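Local coordinates for protein MmeI (PDB 5HR4) that is a Type IIL restriction-modification enzyme that probably methylates adenine in DNA at N6 with S-adenosyl-L-methionine, at residues Lys344-Leu354 / Leu380-His389; Pro292-Gln300 / Gly312-Asn320. All blocks are in the same frame, centred on the assembly; numbering follows the deposited sequence.

Contact 1: residues Lys344-Leu354 / Leu380-His389; sequences KNKLLAFHKKL and LEIEVLRGLH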
loop_
_atom_site.group_PDB
_atom_site.type_symbol
_atom_site.label_atom_id
_atom_site.label_comp_id
_atom_site.label_asym_id
_atom_site.label_seq_id
_atom_site.Cartn_x
_atom_site.Cartn_y
_atom_site.Cartn_z
ATOM N N LYS A 344 -20.701 24.894 -30.302
ATOM C CA LYS A 344 -21.831 24.026 -29.968
ATOM C C LYS A 344 -21.658 22.638 -30.564
ATOM O O LYS A 344 -21.938 21.629 -29.905
ATOM C CB LYS A 344 -23.142 24.644 -30.459
ATOM C CG LYS A 344 -24.088 25.117 -29.348
ATOM C CD LYS A 344 -23.692 26.474 -28.753
ATOM C CE LYS A 344 -24.719 26.923 -27.709
ATOM N NZ LYS A 344 -24.435 28.251 -27.072
ATOM N N ASN A 345 -21.193 22.575 -31.816
ATOM C CA ASN A 345 -20.980 21.296 -32.491
ATOM C C ASN A 345 -19.979 20.428 -31.729
ATOM O O ASN A 345 -20.310 19.336 -31.248
ATOM C CB ASN A 345 -20.489 21.553 -33.913
ATOM C CG ASN A 345 -21.131 20.658 -34.920
ATOM O OD1 ASN A 345 -22.353 20.501 -34.931
ATOM N ND2 ASN A 345 -20.314 20.051 -35.781
ATOM N N LYS A 346 -18.740 20.915 -31.597
ATOM C CA LYS A 346 -17.683 20.128 -30.971
ATOM C C LYS A 346 -18.007 19.816 -29.512
ATOM O O LYS A 346 -17.578 18.782 -28.978
ATOM C CB LYS A 346 -16.349 20.875 -31.106
ATOM C CG LYS A 346 -15.768 20.914 -32.549
ATOM C CD LYS A 346 -14.615 21.918 -32.692
ATOM C CE LYS A 346 -13.457 21.360 -33.510
ATOM N NZ LYS A 346 -12.144 21.911 -33.018
ATOM N N LEU A 347 -18.778 20.690 -28.863
ATOM C CA LEU A 347 -19.224 20.428 -27.502
ATOM C C LEU A 347 -20.201 19.260 -27.469
ATOM O O LEU A 347 -20.182 18.452 -26.532
ATOM C CB LEU A 347 -19.863 21.691 -26.926
ATOM C CG LEU A 347 -19.944 21.790 -25.404
ATOM C CD1 LEU A 347 -18.573 21.500 -24.766
ATOM C CD2 LEU A 347 -20.474 23.153 -24.974
ATOM N N LEU A 348 -21.065 19.156 -28.480
ATOM C CA LEU A 348 -21.985 18.025 -28.559
ATOM C C LEU A 348 -21.221 16.714 -28.704
ATOM O O LEU A 348 -21.500 15.736 -27.998
ATOM C CB LEU A 348 -22.951 18.229 -29.726
ATOM C CG LEU A 348 -24.070 19.231 -29.434
ATOM C CD1 LEU A 348 -24.615 19.877 -30.710
ATOM C CD2 LEU A 348 -25.177 18.535 -28.663
ATOM N N ALA A 349 -20.244 16.679 -29.614
ATOM C CA ALA A 349 -19.426 15.482 -29.754
ATOM C C ALA A 349 -18.684 15.185 -28.454
ATOM O O ALA A 349 -18.532 14.015 -28.070
ATOM C CB ALA A 349 -18.453 15.642 -30.924
ATOM N N PHE A 350 -18.257 16.239 -27.742
ATOM C CA PHE A 350 -17.577 16.063 -26.459
ATOM C C PHE A 350 -18.496 15.435 -25.421
ATOM O O PHE A 350 -18.052 14.604 -24.617
ATOM C CB PHE A 350 -17.052 17.405 -25.963
ATOM C CG PHE A 350 -16.260 17.324 -24.687
ATOM C CD1 PHE A 350 -14.985 16.786 -24.679
ATOM C CD2 PHE A 350 -16.781 17.822 -23.498
ATOM C CE1 PHE A 350 -14.246 16.729 -23.510
ATOM C CE2 PHE A 350 -16.047 17.766 -22.314
ATOM C CZ PHE A 350 -14.780 17.221 -22.321
ATOM N N HIS A 351 -19.780 15.804 -25.422
ATOM C CA HIS A 351 -20.693 15.168 -24.479
ATOM C C HIS A 351 -20.822 13.678 -24.763
ATOM O O HIS A 351 -20.689 12.850 -23.851
ATOM C CB HIS A 351 -22.070 15.812 -24.512
ATOM C CG HIS A 351 -22.812 15.669 -23.222
ATOM N ND1 HIS A 351 -24.064 16.206 -23.009
ATOM C CD2 HIS A 351 -22.455 15.071 -22.061
ATOM C CE1 HIS A 351 -24.447 15.946 -21.772
ATOM N NE2 HIS A 351 -23.488 15.259 -21.175
ATOM N N LYS A 352 -21.105 13.322 -26.022
ATOM C CA LYS A 352 -21.244 11.914 -26.378
ATOM C C LYS A 352 -19.982 11.144 -26.035
ATOM O O LYS A 352 -20.065 9.985 -25.607
ATOM C CB LYS A 352 -21.580 11.759 -27.864
ATOM N N LYS A 353 -18.811 11.777 -26.173
ATOM C CA LYS A 353 -17.579 11.121 -25.745
ATOM C C LYS A 353 -17.567 10.889 -24.238
ATOM O O LYS A 353 -17.112 9.838 -23.778
ATOM C CB LYS A 353 -16.344 11.926 -26.162
ATOM C CG LYS A 353 -15.059 11.089 -26.091
ATOM C CD LYS A 353 -13.913 11.812 -25.381
ATOM C CE LYS A 353 -13.066 12.622 -26.348
ATOM N NZ LYS A 353 -11.886 13.247 -25.684
ATOM N N LEU A 354 -18.067 11.850 -23.450
ATOM C CA LEU A 354 -18.130 11.638 -22.007
ATOM C C LEU A 354 -19.092 10.509 -21.657
ATOM O O LEU A 354 -18.793 9.685 -20.790
ATOM C CB LEU A 354 -18.515 12.931 -21.276
ATOM C CG LEU A 354 -17.473 14.072 -21.282
ATOM C CD1 LEU A 354 -17.965 15.324 -20.572
ATOM C CD2 LEU A 354 -16.172 13.633 -20.651
ATOM N N LEU A 380 -17.918 18.152 -14.307
ATOM C CA LEU A 380 -17.579 18.553 -15.670
ATOM C C LEU A 380 -18.836 18.694 -16.520
ATOM O O LEU A 380 -19.069 19.743 -17.136
ATOM C CB LEU A 380 -16.632 17.536 -16.281
ATOM C CG LEU A 380 -16.294 17.765 -17.737
ATOM C CD1 LEU A 380 -15.729 19.164 -17.916
ATOM C CD2 LEU A 380 -15.264 16.735 -18.106
ATOM N N GLU A 381 -19.685 17.659 -16.515
ATOM C CA GLU A 381 -20.933 17.653 -17.275
ATOM C C GLU A 381 -21.872 18.805 -16.932
ATOM O O GLU A 381 -22.770 19.098 -17.727
ATOM C CB GLU A 381 -21.681 16.334 -17.049
ATOM C CG GLU A 381 -22.736 16.078 -18.093
ATOM C CD GLU A 381 -23.870 15.194 -17.606
ATOM O OE1 GLU A 381 -24.228 15.284 -16.403
ATOM O OE2 GLU A 381 -24.410 14.420 -18.441
ATOM N N ILE A 382 -21.744 19.436 -15.761
ATOM C CA ILE A 382 -22.540 20.641 -15.494
ATOM C C ILE A 382 -22.081 21.789 -16.393
ATOM O O ILE A 382 -22.892 22.468 -17.031
ATOM C CB ILE A 382 -22.455 21.047 -14.007
ATOM C CG1 ILE A 382 -23.477 20.311 -13.151
ATOM C CG2 ILE A 382 -22.662 22.559 -13.837
ATOM C CD1 ILE A 382 -23.260 20.548 -11.648
ATOM N N GLU A 383 -20.772 22.032 -16.438
ATOM C CA GLU A 383 -20.245 23.088 -17.287
ATOM C C GLU A 383 -20.525 22.804 -18.755
ATOM O O GLU A 383 -20.706 23.741 -19.541
ATOM C CB GLU A 383 -18.740 23.262 -17.035
ATOM C CG GLU A 383 -18.384 23.639 -15.587
ATOM C CD GLU A 383 -19.298 24.738 -15.013
ATOM O OE1 GLU A 383 -19.565 25.746 -15.706
ATOM O OE2 GLU A 383 -19.763 24.601 -13.864
ATOM N N VAL A 384 -20.592 21.524 -19.143
ATOM C CA VAL A 384 -20.929 21.197 -20.530
ATOM C C VAL A 384 -22.348 21.643 -20.846
ATOM O O VAL A 384 -22.600 22.316 -21.852
ATOM C CB VAL A 384 -20.737 19.695 -20.805
ATOM C CG1 VAL A 384 -21.498 19.300 -22.063
ATOM C CG2 VAL A 384 -19.252 19.365 -20.941
ATOM N N LEU A 385 -23.301 21.276 -19.986
ATOM C CA LEU A 385 -24.673 21.737 -20.177
ATOM C C LEU A 385 -24.782 23.252 -20.048
ATOM O O LEU A 385 -25.636 23.857 -20.705
ATOM C CB LEU A 385 -25.608 21.027 -19.200
ATOM C CG LEU A 385 -25.619 19.550 -19.606
ATOM C CD1 LEU A 385 -26.367 18.591 -18.634
ATOM C CD2 LEU A 385 -26.188 19.464 -21.002
ATOM N N ARG A 386 -23.931 23.884 -19.225
ATOM C CA ARG A 386 -23.897 25.350 -19.192
ATOM C C ARG A 386 -23.509 25.887 -20.558
ATOM O O ARG A 386 -24.168 26.785 -21.096
ATOM C CB ARG A 386 -22.927 25.847 -18.111
ATOM C CG ARG A 386 -22.864 27.380 -17.907
ATOM C CD ARG A 386 -23.171 27.772 -16.442
ATOM N NE ARG A 386 -22.368 27.019 -15.467
ATOM C CZ ARG A 386 -22.688 26.848 -14.183
ATOM N NH1 ARG A 386 -23.807 27.365 -13.695
ATOM N NH2 ARG A 386 -21.890 26.154 -13.379
ATOM N N GLY A 387 -22.492 25.280 -21.165
ATOM C CA GLY A 387 -22.085 25.596 -22.517
ATOM C C GLY A 387 -23.202 25.435 -23.520
ATOM O O GLY A 387 -23.623 26.411 -24.148
ATOM N N LEU A 388 -23.703 24.205 -23.659
ATOM C CA LEU A 388 -24.672 23.875 -24.698
ATOM C C LEU A 388 -25.937 24.735 -24.661
ATOM O O LEU A 388 -26.596 24.862 -25.699
ATOM C CB LEU A 388 -25.044 22.393 -24.580
ATOM C CG LEU A 388 -23.991 21.414 -25.114
ATOM C CD1 LEU A 388 -24.512 19.980 -25.081
ATOM C CD2 LEU A 388 -23.538 21.807 -26.521
ATOM N N HIS A 389 -26.287 25.328 -23.508
ATOM C CA HIS A 389 -27.597 25.952 -23.301
ATOM C C HIS A 389 -27.922 26.990 -24.371
ATOM O O HIS A 389 -27.353 28.093 -24.383
ATOM C CB HIS A 389 -27.691 26.589 -21.907
ATOM C CG HIS A 389 -29.031 27.194 -21.606
ATOM N ND1 HIS A 389 -30.219 26.533 -21.843
ATOM C CD2 HIS A 389 -29.371 28.404 -21.099
ATOM C CE1 HIS A 389 -31.232 27.308 -21.493
ATOM N NE2 HIS A 389 -30.745 28.447 -21.036
#
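His351 and Val384 face each other, CA to CA 7.2 Å, where the helical segments 344-354 and 380-388 run nearly antiparallel: their directions differ by 150° and their axes approach to 10.1 Å. The pair is an antiparallel helix packing with knobs-into-holes interdigitation, within the Rossmann-like methyltransferase domain. One knob is Leu388, seated among Lys344, Leu347, Leu348 and His351; its CD2 meets Leu347 CD2 at 3.7 Å. Gly387 has no side chain to stand in the way, and Leu347 CD2 rests 3.8 Å from Gly387 CA. Val384 divides its branches between two rings. With CG1 anti to the backbone N (chi1 162°), that methyl lies over a face of the His351 imidazole, 4.2 Å from its centroid in a CH-pi contact, while CG2 approaches the edge of Phe350, 3.8 Å from CE2. Farther along, Leu354 CD1 touches Leu380 CD2 at 3.9 Å, the two side chains at about a right angle, and Phe337 of helix 318-340 covers Val384. His351 is the opposing knob, set among Glu381, Val384, Leu385 and Leu388. Three N-H groups converge on OE2 of the buried Glu381: besides His351 NE2, the backbone N of Gln403 and of Ile404 donate to it, which would probably stabilise its negative charge. His351 NE2 donates to the anti lone pair of Glu381 OE2 (3.0 Å, 155°), the oxygen lying almost in the imidazole plane.

Contact 2: residues Pro292-Gln300 / Gly312-Asn320; sequences PAIFGSLFQ and GAHYTSEAN. With SFG (sinefungin), chain H; nucleotides of chain B.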
loop_
_atom_site.group_PDB
_atom_site.type_symbol
_atom_site.label_atom_id
_atom_site.label_comp_id
_atom_site.label_asym_id
_atom_site.label_seq_id
_atom_site.Cartn_x
_atom_site.Cartn_y
_atom_site.Cartn_z
ATOM N N PRO A 292 -16.472 9.777 0.392
ATOM C CA PRO A 292 -15.535 8.650 0.479
ATOM C C PRO A 292 -15.062 8.300 1.877
ATOM O O PRO A 292 -15.049 7.115 2.247
ATOM C CB PRO A 292 -14.361 9.128 -0.373
ATOM C CG PRO A 292 -15.028 9.911 -1.447
ATOM C CD PRO A 292 -16.224 10.588 -0.817
ATOM N N ALA A 293 -14.657 9.311 2.651
ATOM C CA ALA A 293 -14.226 9.052 4.024
ATOM C C ALA A 293 -15.293 8.287 4.795
ATOM O O ALA A 293 -14.981 7.337 5.519
ATOM C CB ALA A 293 -13.877 10.362 4.737
ATOM N N ILE A 294 -16.563 8.660 4.631
ATOM C CA ILE A 294 -17.625 7.897 5.281
ATOM C C ILE A 294 -17.678 6.476 4.730
ATOM O O ILE A 294 -17.670 5.501 5.486
ATOM C CB ILE A 294 -18.982 8.595 5.130
ATOM C CG1 ILE A 294 -18.911 10.000 5.706
ATOM C CG2 ILE A 294 -20.047 7.762 5.834
ATOM C CD1 ILE A 294 -18.396 10.046 7.087
ATOM N N PHE A 295 -17.734 6.338 3.403
ATOM C CA PHE A 295 -17.867 5.008 2.818
ATOM C C PHE A 295 -16.694 4.118 3.194
ATOM O O PHE A 295 -16.868 2.915 3.410
ATOM C CB PHE A 295 -18.003 5.108 1.301
ATOM C CG PHE A 295 -19.235 5.839 0.854
ATOM C CD1 PHE A 295 -20.487 5.254 0.982
ATOM C CD2 PHE A 295 -19.141 7.108 0.302
ATOM C CE1 PHE A 295 -21.619 5.925 0.564
ATOM C CE2 PHE A 295 -20.270 7.790 -0.111
ATOM C CZ PHE A 295 -21.508 7.207 0.017
ATOM N N GLY A 296 -15.507 4.696 3.330
ATOM C CA GLY A 296 -14.324 3.921 3.640
ATOM C C GLY A 296 -14.245 3.529 5.094
ATOM O O GLY A 296 -13.840 2.408 5.421
ATOM N N SER A 297 -14.644 4.441 5.984
ATOM C CA SER A 297 -14.613 4.143 7.411
ATOM C C SER A 297 -15.612 3.063 7.762
ATOM O O SER A 297 -15.338 2.211 8.615
ATOM C CB SER A 297 -14.900 5.401 8.212
ATOM O OG SER A 297 -13.867 6.341 8.009
ATOM N N LEU A 298 -16.790 3.108 7.135
ATOM C CA LEU A 298 -17.801 2.075 7.335
ATOM C C LEU A 298 -17.286 0.711 6.892
ATOM O O LEU A 298 -17.285 -0.262 7.662
ATOM C CB LEU A 298 -19.052 2.444 6.552
ATOM C CG LEU A 298 -20.111 1.359 6.563
ATOM C CD1 LEU A 298 -20.565 1.119 7.980
ATOM C CD2 LEU A 298 -21.266 1.796 5.668
ATOM N N PHE A 299 -16.853 0.637 5.633
ATOM C CA PHE A 299 -16.179 -0.539 5.098
ATOM C C PHE A 299 -15.130 -1.073 6.071
ATOM O O PHE A 299 -15.083 -2.271 6.356
ATOM C CB PHE A 299 -15.580 -0.140 3.742
ATOM C CG PHE A 299 -14.511 -1.052 3.223
ATOM C CD1 PHE A 299 -14.597 -2.426 3.357
ATOM C CD2 PHE A 299 -13.425 -0.514 2.539
ATOM C CE1 PHE A 299 -13.596 -3.258 2.866
ATOM C CE2 PHE A 299 -12.422 -1.341 2.039
ATOM C CZ PHE A 299 -12.515 -2.720 2.198
ATOM N N GLN A 300 -14.300 -0.187 6.626
ATOM C CA GLN A 300 -13.193 -0.647 7.460
ATOM C C GLN A 300 -13.649 -1.110 8.841
ATOM O O GLN A 300 -13.029 -2.002 9.422
ATOM C CB GLN A 300 -12.150 0.454 7.588
ATOM C CG GLN A 300 -11.257 0.617 6.364
ATOM C CD GLN A 300 -10.097 1.566 6.637
ATOM O OE1 GLN A 300 -9.470 2.124 5.724
ATOM N NE2 GLN A 300 -9.820 1.766 7.909
ATOM N N GLY A 312 -5.835 -6.377 2.648
ATOM C CA GLY A 312 -5.489 -5.011 2.332
ATOM C C GLY A 312 -6.672 -4.070 2.337
ATOM O O GLY A 312 -6.778 -3.220 1.441
ATOM N N ALA A 313 -7.565 -4.185 3.332
ATOM C CA ALA A 313 -8.832 -3.437 3.300
ATOM C C ALA A 313 -8.662 -2.006 3.830
ATOM O O ALA A 313 -9.172 -1.613 4.883
ATOM C CB ALA A 313 -9.901 -4.183 4.073
ATOM N N HIS A 314 -7.975 -1.192 3.041
ATOM C CA HIS A 314 -7.656 0.174 3.435
ATOM C C HIS A 314 -8.200 1.122 2.389
ATOM O O HIS A 314 -7.802 1.048 1.225
ATOM C CB HIS A 314 -6.155 0.335 3.611
ATOM C CG HIS A 314 -5.653 -0.337 4.844
ATOM N ND1 HIS A 314 -4.809 -1.425 4.815
ATOM C CD2 HIS A 314 -5.936 -0.108 6.148
ATOM C CE1 HIS A 314 -4.558 -1.808 6.052
ATOM N NE2 HIS A 314 -5.227 -1.023 6.879
ATOM N N TYR A 315 -9.139 1.973 2.792
ATOM C CA TYR A 315 -9.800 2.822 1.825
ATOM C C TYR A 315 -8.855 3.934 1.382
ATOM O O TYR A 315 -7.978 4.375 2.134
ATOM C CB TYR A 315 -11.091 3.385 2.414
ATOM C CG TYR A 315 -10.990 4.773 2.994
ATOM C CD1 TYR A 315 -11.041 5.896 2.169
ATOM C CD2 TYR A 315 -10.888 4.967 4.359
ATOM C CE1 TYR A 315 -10.951 7.166 2.676
ATOM C CE2 TYR A 315 -10.811 6.229 4.889
ATOM C CZ TYR A 315 -10.835 7.340 4.040
ATOM O OH TYR A 315 -10.738 8.634 4.546
ATOM N N THR A 316 -9.057 4.398 0.149
ATOM C CA THR A 316 -8.181 5.373 -0.484
ATOM C C THR A 316 -8.760 6.776 -0.364
ATOM O O THR A 316 -9.911 7.012 -0.738
ATOM C CB THR A 316 -7.944 5.019 -1.952
ATOM O OG1 THR A 316 -7.585 3.632 -2.055
ATOM C CG2 THR A 316 -6.813 5.854 -2.506
ATOM N N SER A 317 -7.947 7.697 0.149
ATOM C CA SER A 317 -8.351 9.085 0.363
ATOM C C SER A 317 -8.855 9.718 -0.923
ATOM O O SER A 317 -8.409 9.385 -2.026
ATOM C CB SER A 317 -7.174 9.922 0.903
ATOM N N GLU A 318 -9.785 10.665 -0.771
ATOM C CA GLU A 318 -10.056 11.592 -1.867
ATOM C C GLU A 318 -8.766 12.126 -2.484
ATOM O O GLU A 318 -8.642 12.193 -3.710
ATOM C CB GLU A 318 -10.923 12.759 -1.386
ATOM C CG GLU A 318 -11.587 13.529 -2.537
ATOM C CD GLU A 318 -12.770 14.404 -2.100
ATOM O OE1 GLU A 318 -13.722 13.885 -1.459
ATOM O OE2 GLU A 318 -12.746 15.624 -2.409
ATOM N N ALA A 319 -7.787 12.507 -1.655
ATOM C CA ALA A 319 -6.601 13.157 -2.201
ATOM C C ALA A 319 -5.780 12.197 -3.046
ATOM O O ALA A 319 -5.220 12.593 -4.072
ATOM C CB ALA A 319 -5.743 13.731 -1.087
ATOM N N ASN A 320 -5.698 10.927 -2.636
ATOM C CA ASN A 320 -4.820 9.989 -3.327
ATOM C C ASN A 320 -5.428 9.503 -4.637
ATOM O O ASN A 320 -4.688 9.296 -5.611
ATOM C CB ASN A 320 -4.476 8.831 -2.398
ATOM C CG ASN A 320 -3.301 9.155 -1.479
ATOM O OD1 ASN A 320 -2.457 10.005 -1.798
ATOM N ND2 ASN A 320 -3.232 8.472 -0.349
HETATM N N SFG H . -9.852 1.470 -3.203
HETATM C CA SFG H . -10.795 0.993 -2.214
HETATM C C SFG H . -11.353 2.212 -1.505
HETATM O O SFG H . -10.939 3.344 -1.841
HETATM O OXT SFG H . -12.219 2.107 -0.603
HETATM C CB SFG H . -10.095 0.079 -1.214
HETATM C CG SFG H . -9.409 -1.032 -1.995
HETATM C CD SFG H . -8.516 -1.747 -1.006
HETATM N NE SFG H . -7.299 -0.965 -0.898
HETATM C "C5'" SFG H . -8.215 -3.189 -1.445
HETATM C "C4'" SFG H . -9.490 -4.058 -1.718
HETATM O "O4'" SFG H . -9.144 -5.107 -2.409
HETATM C "C3'" SFG H . -10.129 -4.651 -0.450
HETATM O "O3'" SFG H . -11.348 -4.078 -0.304
HETATM C "C2'" SFG H . -10.223 -6.187 -0.686
HETATM O "O2'" SFG H . -11.536 -6.736 -0.245
HETATM C "C1'" SFG H . -10.126 -6.308 -1.972
HETATM N N9 SFG H . -9.450 -7.497 -2.389
HETATM C C8 SFG H . -8.404 -8.094 -1.824
HETATM N N7 SFG H . -8.068 -9.146 -2.574
HETATM C C5 SFG H . -8.907 -9.190 -3.608
HETATM C C6 SFG H . -9.000 -10.073 -4.656
HETATM N N6 SFG H . -8.234 -11.239 -5.020
HETATM N N1 SFG H . -9.933 -9.926 -5.589
HETATM C C2 SFG H . -10.797 -8.886 -5.498
HETATM N N3 SFG H . -10.708 -8.016 -4.458
HETATM C C4 SFG H . -9.758 -8.168 -3.508
ATOM P P DA B 7 2.733 -6.277 5.168
ATOM O OP1 DA B 7 1.757 -6.887 6.114
ATOM O OP2 DA B 7 2.871 -6.839 3.803
ATOM O "O5'" DA B 7 2.461 -4.716 5.125
ATOM C "C5'" DA B 7 1.702 -4.137 4.143
ATOM C "C4'" DA B 7 1.113 -2.893 4.730
ATOM O "O4'" DA B 7 0.316 -2.218 3.760
ATOM C "C3'" DA B 7 0.227 -3.124 5.942
ATOM O "O3'" DA B 7 0.536 -2.127 6.881
ATOM C "C2'" DA B 7 -1.188 -2.969 5.380
ATOM C "C1'" DA B 7 -0.973 -1.960 4.267
ATOM N N9 DA B 7 -1.857 -2.098 3.117
ATOM C C8 DA B 7 -2.240 -3.254 2.521
ATOM N N7 DA B 7 -2.968 -3.078 1.458
ATOM C C5 DA B 7 -3.046 -1.700 1.327
ATOM C C6 DA B 7 -3.678 -0.858 0.374
ATOM N N6 DA B 7 -4.392 -1.314 -0.658
ATOM N N1 DA B 7 -3.556 0.474 0.536
ATOM C C2 DA B 7 -2.850 0.927 1.569
ATOM N N3 DA B 7 -2.206 0.235 2.516
ATOM C C4 DA B 7 -2.351 -1.085 2.332
#
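Tyr315 lays its ring against the bare backbone of Gly296, with CG 3.5 Å from Gly296 CA. Pro292 O stands over one face of the phenol, and Tyr315 OH reaches within 3.6 Å of Ala293 CA. Beside the ring edge comes the amide of Gln300: OE1 accepts the backbone N-H of Tyr315 at 3.0 Å, nearly straight (168°), in the carbonyl plane and on a lone pair. Gln300 gets there by an extended chain, its CG beside the backbone N (chi1 -77°). Phe299 CZ presses on Ala313 CB at 3.5 Å and also borders the sinefungin ribose. Segment 312-320 is thereby held along helix 292-300, and its Gly-Ala-His-Tyr-Thr-Ser sequence is consistent with motif X of N6-adenine methyltransferases. Its backbone grips the cofactor analogue: Thr316 N donates to the carboxylate O of sinefungin at 2.9 Å, and sinefungin NE donates to His314 O at 3.0 Å. In the next shell, Asn572 donates to Tyr315 O, Asn481 to Thr316 OG1, and Glu573 N meets Tyr315 OH. Replacing Tyr315 by an alanine would probably open a gap over Gly296, leave Glu573 N without its phenol partner and let the cofactor-binding loop shift. His314 ND1 lies 3.5 Å from N9 of DA7 of chain B, and N6 of that adenine is 2.9 Å from sinefungin NE. Since this amine takes the place of the transferable methyl group, the arrangement is consistent with an adenine poised for N6 methylation.

Contact 2 comes first along the chain and closes before contact 1 opens; their centres are 32 Å apart and their nearest atoms about 13 Å, so they do not touch. Two helices bridge the distance. Helix 318-340 starts in contact 2, and its residues Trp334 and Phe337 reach the helix pair of contact 1. Helix 368-388 ends in contact 1, whereas its earlier residues Asn368, Phe369, Ile372 and Arg375 meet contact 2. Along the chain, strand 359-361 of the mixed sheet comes between the segments of contact 1. Contact 2 supplies five residues of the sinefungin pocket, while contact 1 joins two helices of the methyltransferase domain, with its nearest atom about 27 Å from the DNA.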